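Local coordinates for vacuolar protein sorting-associated protein 29 (Entamoeba histolytica, PDB 5XCJ) that binds zinc through a metallophosphatase fold and probably serves protein transport as the Vps29 subunit of the retromer complex, at residues G7-P12 / G38-K43; R14-P19 / T136-P141. The protein carries 1 engineered substitution. All blocks are in the same frame, centred on the assembly; numbering follows the deposited sequence.

Contact 1: residues G7-P12 / G38-K43; sequences GDFHVP and GNLCGK
His10 and Cys41 meet at the outer end of two loops that run side by side from Gly7 and Gly38. In His10, CG stands opposite the backbone N (chi1 -155°), which brings the ring against Cys41: CB packs 3.5 Å from Cys41 SG, CG lies near SG and the Cys41 CA, and ND1 comes closest, 3.2 Å from SG, which approaches the ring obliquely. Behind this pair the backbones are joined by two hydrogen bonds, Asp8 N to Gly38 O (3.1 Å) and His10 N to Asn39 O (2.9 Å). Such loops after parallel strands, here 2-6 and 33-36, carry metal ligands of the calcineurin-like metallophosphatase fold, and Asp8 and Asn39 are zinc ligands of this protein, although the chain is modelled without metal. Their side chains meet in a weak hydrogen bond from Asn39 ND2 to Asp8 OD1 (3.2 Å), with amide and carboxylate planes 52° apart. Asp8 OD1 has its stronger partner in His86 NE2, a hydrogen bond, while Asn39 OD1 accepts from the Phe63 backbone. Phe9 CD2 packs 3.7 Å from Leu40 CD2, the two side chains lying side by side and both touching Thr45 of helix 43-52.

Contact 2: residues R14-P19 / T136-P141; sequences RSAAIP and TGAYSP
Arg14 opens the segment by laying its guanidinium over one face of the Tyr139 ring. The side chain runs extended from CG to NE and carries CD and NE above the CD2 side of the ring face, NE coming within 3.3 Å of Tyr139 CD2. Arg14 CZ then sits 3.9 Å from the centroid of the Tyr139 ring and 17° off its normal, a cation-pi stack with the two planes 23° apart. Pro141 N lies over the opposite face of the ring.

Two residues on, Ala16 turns its methyl inward: CB is 3.3 Å from Thr136 OG1, with Ala138 CB farther off at 4.4 Å. Ala17 takes part through its backbone, and its O accepts a hydrogen bond from a water. Chi1 of 60° in Thr136 puts CG2 opposite the carbonyl carbon and beside the backbone N, where it touches the peptide between Ala17 and Ile18 and packs 3.6 Å from Ile18 CG1. The segment ends at Pro19, the N-cap of helix 20-28. In this way the approach to that helix is laid along the loop between strands 127-131 and 149-156, where Ala138 O accepts from the zinc ligand His117.

The chemistry implies attachment by a cationic stack at the exposed end and by methyl packing near the helix, with the Thr136 hydroxyl used outside the two segments, on Phe9 O.

From the N terminus, strand 2-6 leads into a loop that supplies the first segment of both contacts: 7-12 for contact 1, then 14-19 for contact 2 just before helix 20-28. Contact 1 closes first, when the chain returns through strand 33-36 to residues 38-43. Contact 2 closes much later, at 136-141, after the whole second sheet has been built, so the two closures cross. Between them they tie the loop after strand 2-6 to the loop leading into helix 43-52 and to the connection between the two sheets. Phe9 joins them directly: its carbonyl O lies 2.9 Å from Thr136 OG1, and its ring packs on Ile18, while Val11 CG2 packs against Tyr139 O.

Contact 1: residues G7-P12 / G38-K43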
loop_
_atom_site.group_PDB
_atom_site.type_symbol
_atom_site.label_atom_id
_atom_site.label_comp_id
_atom_site.label_asym_id
_atom_site.label_seq_id
_atom_site.Cartn_x
_atom_site.Cartn_y
_atom_site.Cartn_z
ATOM N N GLY A 7 2.565 -3.273 1.148
ATOM C CA GLY A 7 2.232 -4.431 0.338
ATOM C C GLY A 7 3.311 -4.927 -0.609
ATOM O O GLY A 7 4.444 -4.455 -0.584
ATOM N N ASP A 8 2.932 -5.886 -1.451
ATOM C CA ASP A 8 3.826 -6.472 -2.450
ATOM C C ASP A 8 5.115 -7.025 -1.853
ATOM O O ASP A 8 6.203 -6.776 -2.346
ATOM C CB ASP A 8 4.104 -5.494 -3.587
ATOM C CG ASP A 8 2.965 -5.429 -4.577
ATOM O OD1 ASP A 8 2.353 -6.479 -4.818
ATOM O OD2 ASP A 8 2.680 -4.335 -5.093
ATOM N N PHE A 9 4.965 -7.734 -0.744
ATOM C CA PHE A 9 6.089 -8.336 -0.040
ATOM C C PHE A 9 6.841 -9.445 -0.767
ATOM O O PHE A 9 8.062 -9.507 -0.720
ATOM C CB PHE A 9 5.625 -8.907 1.302
ATOM C CG PHE A 9 5.099 -7.883 2.255
ATOM C CD1 PHE A 9 5.963 -7.128 3.025
ATOM C CD2 PHE A 9 3.738 -7.682 2.390
ATOM C CE1 PHE A 9 5.479 -6.193 3.910
ATOM C CE2 PHE A 9 3.246 -6.743 3.269
ATOM C CZ PHE A 9 4.121 -5.999 4.030
ATOM N N HIS A 10 6.101 -10.328 -1.418
ATOM C CA HIS A 10 6.703 -11.499 -2.036
ATOM C C HIS A 10 6.337 -11.809 -3.480
ATOM O O HIS A 10 5.231 -11.541 -3.937
ATOM C CB HIS A 10 6.330 -12.718 -1.178
ATOM C CG HIS A 10 7.287 -13.865 -1.280
ATOM N ND1 HIS A 10 8.513 -13.873 -0.651
ATOM C CD2 HIS A 10 7.185 -15.053 -1.917
ATOM C CE1 HIS A 10 9.130 -15.012 -0.910
ATOM N NE2 HIS A 10 8.349 -15.743 -1.677
ATOM N N VAL A 11 7.301 -12.409 -4.163
ATOM C CA VAL A 11 7.165 -12.890 -5.527
ATOM C C VAL A 11 7.558 -14.372 -5.442
ATOM O O VAL A 11 8.545 -14.713 -4.798
ATOM C CB VAL A 11 8.073 -12.132 -6.505
ATOM C CG1 VAL A 11 8.140 -12.854 -7.839
ATOM C CG2 VAL A 11 7.572 -10.707 -6.693
ATOM N N PRO A 12 6.789 -15.250 -6.084
ATOM C CA PRO A 12 7.070 -16.690 -5.991
ATOM C C PRO A 12 8.453 -17.011 -6.509
ATOM O O PRO A 12 8.852 -16.489 -7.543
ATOM C CB PRO A 12 6.022 -17.305 -6.913
ATOM C CG PRO A 12 4.907 -16.318 -6.925
ATOM C CD PRO A 12 5.575 -14.980 -6.873
ATOM N N GLY A 38 -1.628 -6.854 -0.360
ATOM C CA GLY A 38 -1.526 -8.275 -0.660
ATOM C C GLY A 38 -0.118 -8.743 -0.980
ATOM O O GLY A 38 0.843 -8.032 -0.719
ATOM N N ASN A 39 -0.024 -9.929 -1.583
ATOM C CA ASN A 39 1.246 -10.541 -1.922
ATOM C C ASN A 39 2.163 -10.722 -0.705
ATOM O O ASN A 39 3.301 -10.272 -0.688
ATOM C CB ASN A 39 1.942 -9.800 -3.062
ATOM C CG ASN A 39 1.421 -10.222 -4.425
ATOM O OD1 ASN A 39 0.546 -11.074 -4.521
ATOM N ND2 ASN A 39 1.953 -9.624 -5.476
ATOM N N LEU A 40 1.616 -11.360 0.321
ATOM C CA LEU A 40 2.347 -11.650 1.546
ATOM C C LEU A 40 3.329 -12.802 1.367
ATOM O O LEU A 40 3.117 -13.686 0.550
ATOM C CB LEU A 40 1.380 -11.991 2.683
ATOM C CG LEU A 40 0.244 -11.019 2.979
ATOM C CD1 LEU A 40 -0.644 -11.574 4.079
ATOM C CD2 LEU A 40 0.791 -9.657 3.368
ATOM N N CYS A 41 4.427 -12.763 2.106
ATOM C CA CYS A 41 5.403 -13.837 2.063
ATOM C C CYS A 41 4.770 -15.116 2.613
ATOM O O CYS A 41 5.047 -16.217 2.152
ATOM C CB CYS A 41 6.659 -13.472 2.846
ATOM S SG CYS A 41 7.737 -12.290 2.012
ATOM N N GLY A 42 3.890 -14.943 3.592
ATOM C CA GLY A 42 3.233 -16.058 4.236
ATOM C C GLY A 42 2.649 -15.612 5.556
ATOM O O GLY A 42 2.283 -14.453 5.734
ATOM N N LYS A 43 2.536 -16.542 6.493
ATOM C CA LYS A 43 1.982 -16.221 7.800
ATOM C C LYS A 43 2.894 -15.283 8.587
ATOM O O LYS A 43 2.427 -14.509 9.409
ATOM C CB LYS A 43 1.705 -17.491 8.596
ATOM C CG LYS A 43 2.645 -17.710 9.765
ATOM C CD LYS A 43 2.029 -17.235 11.064
ATOM C CE LYS A 43 2.646 -17.945 12.256
ATOM N NZ LYS A 43 1.841 -17.773 13.493
HETATM O O HOH W 1 4.859 -8.483 -4.756
HETATM O O HOH W 2 3.441 -13.306 -2.546
#

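Contact 2: residues R14-P19 / T136-P141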
loop_
_atom_site.group_PDB
_atom_site.type_symbol
_atom_site.label_atom_id
_atom_site.label_comp_id
_atom_site.label_asym_id
_atom_site.label_seq_id
_atom_site.Cartn_x
_atom_site.Cartn_y
_atom_site.Cartn_z
ATOM N N ARG A 14 11.233 -16.019 -5.382
ATOM C CA ARG A 14 12.181 -14.930 -5.187
ATOM C C ARG A 14 12.138 -14.487 -3.724
ATOM O O ARG A 14 11.095 -14.092 -3.224
ATOM C CB ARG A 14 11.876 -13.779 -6.145
ATOM C CG ARG A 14 11.997 -14.182 -7.606
ATOM C CD ARG A 14 11.540 -13.088 -8.552
ATOM N NE ARG A 14 11.529 -13.549 -9.934
ATOM C CZ ARG A 14 12.585 -13.537 -10.735
ATOM N NH1 ARG A 14 13.745 -13.084 -10.293
ATOM N NH2 ARG A 14 12.483 -13.980 -11.977
ATOM N N SER A 15 13.276 -14.554 -3.048
ATOM C CA SER A 15 13.342 -14.197 -1.637
ATOM C C SER A 15 13.588 -12.713 -1.408
ATOM O O SER A 15 14.515 -12.135 -1.963
ATOM C CB SER A 15 14.421 -15.027 -0.941
ATOM O OG SER A 15 14.677 -14.563 0.365
ATOM N N ALA A 16 12.728 -12.100 -0.605
ATOM C CA ALA A 16 12.850 -10.690 -0.268
ATOM C C ALA A 16 12.599 -10.463 1.218
ATOM O O ALA A 16 11.707 -11.066 1.801
ATOM C CB ALA A 16 11.890 -9.854 -1.095
ATOM N N ALA A 17 13.372 -9.571 1.821
ATOM C CA ALA A 17 13.202 -9.269 3.232
ATOM C C ALA A 17 12.911 -7.791 3.448
ATOM O O ALA A 17 13.489 -6.944 2.779
ATOM C CB ALA A 17 14.431 -9.678 4.016
ATOM N N ILE A 18 11.993 -7.492 4.356
ATOM C CA ILE A 18 11.681 -6.107 4.663
ATOM C C ILE A 18 12.905 -5.522 5.347
ATOM O O ILE A 18 13.446 -6.124 6.263
ATOM C CB ILE A 18 10.497 -5.989 5.629
ATOM C CG1 ILE A 18 9.289 -6.761 5.095
ATOM C CG2 ILE A 18 10.153 -4.526 5.862
ATOM C CD1 ILE A 18 8.167 -6.903 6.095
ATOM N N PRO A 19 13.323 -4.335 4.931
ATOM C CA PRO A 19 14.511 -3.735 5.536
ATOM C C PRO A 19 14.285 -3.517 7.026
ATOM O O PRO A 19 13.201 -3.136 7.447
ATOM C CB PRO A 19 14.633 -2.398 4.807
ATOM C CG PRO A 19 13.993 -2.638 3.486
ATOM C CD PRO A 19 12.856 -3.574 3.761
ATOM N N THR A 136 9.489 -4.670 0.246
ATOM C CA THR A 136 10.796 -5.297 0.175
ATOM C C THR A 136 11.565 -4.968 -1.094
ATOM O O THR A 136 12.676 -5.438 -1.285
ATOM C CB THR A 136 10.641 -6.819 0.250
ATOM O OG1 THR A 136 9.828 -7.257 -0.840
ATOM C CG2 THR A 136 9.979 -7.212 1.553
ATOM N N GLY A 137 10.998 -4.122 -1.945
ATOM C CA GLY A 137 11.635 -3.809 -3.211
ATOM C C GLY A 137 11.786 -5.065 -4.059
ATOM O O GLY A 137 12.790 -5.276 -4.716
ATOM N N ALA A 138 10.729 -5.871 -4.059
ATOM C CA ALA A 138 10.681 -7.150 -4.771
ATOM C C ALA A 138 10.684 -7.023 -6.293
ATOM O O ALA A 138 10.284 -6.011 -6.844
ATOM C CB ALA A 138 9.484 -7.962 -4.310
ATOM N N TYR A 139 11.118 -8.085 -6.956
ATOM C CA TYR A 139 11.217 -8.095 -8.403
ATOM C C TYR A 139 9.869 -7.875 -9.094
ATOM O O TYR A 139 8.858 -8.431 -8.687
ATOM C CB TYR A 139 11.833 -9.432 -8.864
ATOM C CG TYR A 139 11.569 -9.754 -10.313
ATOM C CD1 TYR A 139 12.393 -9.263 -11.308
ATOM C CD2 TYR A 139 10.458 -10.490 -10.692
ATOM C CE1 TYR A 139 12.144 -9.526 -12.635
ATOM C CE2 TYR A 139 10.200 -10.760 -12.017
ATOM C CZ TYR A 139 11.044 -10.273 -12.984
ATOM O OH TYR A 139 10.796 -10.530 -14.307
ATOM N N SER A 140 9.887 -7.070 -10.143
ATOM C CA SER A 140 8.704 -6.848 -10.942
ATOM C C SER A 140 9.099 -6.742 -12.406
ATOM O O SER A 140 10.091 -6.109 -12.736
ATOM C CB SER A 140 7.972 -5.581 -10.503
ATOM O OG SER A 140 6.863 -5.324 -11.343
ATOM N N PRO A 141 8.309 -7.358 -13.277
ATOM C CA PRO A 141 8.537 -7.267 -14.721
ATOM C C PRO A 141 8.370 -5.808 -15.160
ATOM O O PRO A 141 8.987 -5.367 -16.120
ATOM C CB PRO A 141 7.454 -8.174 -15.321
ATOM C CG PRO A 141 6.511 -8.474 -14.216
ATOM C CD PRO A 141 7.284 -8.355 -12.946
HETATM O O HOH W 3 14.554 -5.450 0.266
#